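Local coordinates for CELL division protein FTSZ (Haloferax volcanii, PDB 4B45) that is a tubulin-like cytoskeletal GTPase that binds GTP and is involved in the control of archaeal cell shape, at residues P258-A263 and G317-S322. Numbering follows the deposited sequence.
Sequences PDASDA and GGVERS
S322 meets the 258-263 loop along its whole side chain. Its CB comes up against D259 O at 3.1 Å, and OG, anti to the backbone N (chi1 167°), is set beside the carbonyl carbon, where it lies 3.3 Å from D259 O and donates a hydrogen bond to P258 O. The 2.9 Å bond from S322 OG to P258 O lies in the carbonyl plane, its C=O...OG angle 158°. The same OG, at the N-cap of helix 323-340, also accepts a weak bond from V325 N, while D259 OD2 takes the amide of E323. With an alanine here, P258 O would probably lose its hydroxyl donor and the helix start its weak bond to V325 N. A water bridges the backbones, donating to D259 O and E320 O and accepting from D262 N. E320 N donates to D262 O (2.9 Å, N-H...O 149°), and V319 CG1 rests 3.8 Å from A260 CB. D262 OD2 touches R321 CD at 3.5 Å; it is 4.5 Å from R321 NE, well out of the guanidinium plane, giving charge proximity without a salt bridge. The loop entering strand 263-272 is thus tied to the strand-helix link through backbone groups, one hydroxyl and one water, apparently depending little on paired charges.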
loop_
_atom_site.group_PDB
_atom_site.type_symbol
_atom_site.label_atom_id
_atom_site.label_comp_id
_atom_site.label_asym_id
_atom_site.label_seq_id
_atom_site.Cartn_x
_atom_site.Cartn_y
_atom_site.Cartn_z
ATOM N N PRO A 258 -7.953 8.197 -4.910
ATOM C CA PRO A 258 -8.861 9.361 -4.861
ATOM C C PRO A 258 -10.314 9.024 -4.512
ATOM O O PRO A 258 -10.816 7.949 -4.867
ATOM C CB PRO A 258 -8.815 9.908 -6.297
ATOM C CG PRO A 258 -7.503 9.445 -6.836
ATOM C CD PRO A 258 -7.237 8.109 -6.197
ATOM N N ASP A 259 -10.983 9.967 -3.848
ATOM C CA ASP A 259 -12.399 9.843 -3.486
ATOM C C ASP A 259 -12.679 8.594 -2.631
ATOM O O ASP A 259 -13.605 7.833 -2.908
ATOM C CB ASP A 259 -13.292 9.879 -4.738
ATOM C CG ASP A 259 -14.758 10.133 -4.408
ATOM O OD1 ASP A 259 -15.033 10.799 -3.386
ATOM O OD2 ASP A 259 -15.639 9.670 -5.172
ATOM N N ALA A 260 -11.894 8.408 -1.574
ATOM C CA ALA A 260 -12.032 7.231 -0.715
ATOM C C ALA A 260 -12.684 7.518 0.640
ATOM O O ALA A 260 -12.505 6.740 1.579
ATOM C CB ALA A 260 -10.666 6.593 -0.493
ATOM N N SER A 261 -13.442 8.611 0.742
ATOM C CA SER A 261 -14.060 9.014 2.017
ATOM C C SER A 261 -15.072 8.022 2.562
ATOM O O SER A 261 -15.099 7.751 3.753
ATOM C CB SER A 261 -14.763 10.370 1.892
ATOM O OG SER A 261 -13.898 11.426 2.243
ATOM N N ASP A 262 -15.931 7.513 1.688
ATOM C CA ASP A 262 -17.025 6.654 2.111
ATOM C C ASP A 262 -16.514 5.273 2.535
ATOM O O ASP A 262 -16.515 4.334 1.749
ATOM C CB ASP A 262 -18.049 6.547 0.985
ATOM C CG ASP A 262 -19.276 5.767 1.380
ATOM O OD1 ASP A 262 -19.382 5.381 2.563
ATOM O OD2 ASP A 262 -20.141 5.543 0.500
ATOM N N ALA A 263 -16.092 5.152 3.789
ATOM C CA ALA A 263 -15.454 3.922 4.239
ATOM C C ALA A 263 -16.131 3.290 5.451
ATOM O O ALA A 263 -16.776 3.962 6.255
ATOM C CB ALA A 263 -13.986 4.167 4.520
ATOM N N GLY A 317 -10.606 1.666 5.620
ATOM C CA GLY A 317 -10.868 0.292 5.234
ATOM C C GLY A 317 -12.281 0.156 4.719
ATOM O O GLY A 317 -13.174 0.881 5.158
ATOM N N GLY A 318 -12.490 -0.756 3.773
ATOM C CA GLY A 318 -13.814 -0.959 3.196
ATOM C C GLY A 318 -14.319 0.261 2.452
ATOM O O GLY A 318 -15.428 0.734 2.692
ATOM N N VAL A 319 -13.490 0.781 1.554
ATOM C CA VAL A 319 -13.838 1.960 0.772
ATOM C C VAL A 319 -14.916 1.638 -0.258
ATOM O O VAL A 319 -14.890 0.577 -0.884
ATOM C CB VAL A 319 -12.595 2.498 0.069
ATOM C CG1 VAL A 319 -12.957 3.615 -0.908
ATOM C CG2 VAL A 319 -11.565 2.956 1.115
ATOM N N GLU A 320 -15.872 2.546 -0.425
ATOM C CA GLU A 320 -16.923 2.353 -1.413
ATOM C C GLU A 320 -17.377 3.643 -2.102
ATOM O O GLU A 320 -17.088 4.746 -1.645
ATOM C CB GLU A 320 -18.107 1.609 -0.794
ATOM C CG GLU A 320 -18.054 0.109 -1.051
ATOM C CD GLU A 320 -18.691 -0.713 0.052
ATOM O OE1 GLU A 320 -19.117 -0.122 1.069
ATOM O OE2 GLU A 320 -18.759 -1.955 -0.100
ATOM N N ARG A 321 -18.066 3.480 -3.226
ATOM C CA ARG A 321 -18.606 4.601 -3.984
ATOM C C ARG A 321 -17.550 5.637 -4.378
ATOM O O ARG A 321 -17.836 6.832 -4.442
ATOM C CB ARG A 321 -19.766 5.245 -3.219
ATOM C CG ARG A 321 -20.949 4.304 -3.078
ATOM C CD ARG A 321 -22.099 4.901 -2.281
ATOM N NE ARG A 321 -23.250 3.997 -2.289
ATOM C CZ ARG A 321 -24.396 4.215 -1.651
ATOM N NH1 ARG A 321 -24.568 5.318 -0.930
ATOM N NH2 ARG A 321 -25.375 3.322 -1.732
ATOM N N SER A 322 -16.336 5.164 -4.643
ATOM C CA SER A 322 -15.255 6.013 -5.126
ATOM C C SER A 322 -15.374 6.245 -6.625
ATOM O O SER A 322 -15.412 5.293 -7.404
ATOM C CB SER A 322 -13.902 5.371 -4.838
ATOM O OG SER A 322 -12.876 6.035 -5.551
HETATM O O HOH W 1 -15.597 6.948 -1.088
#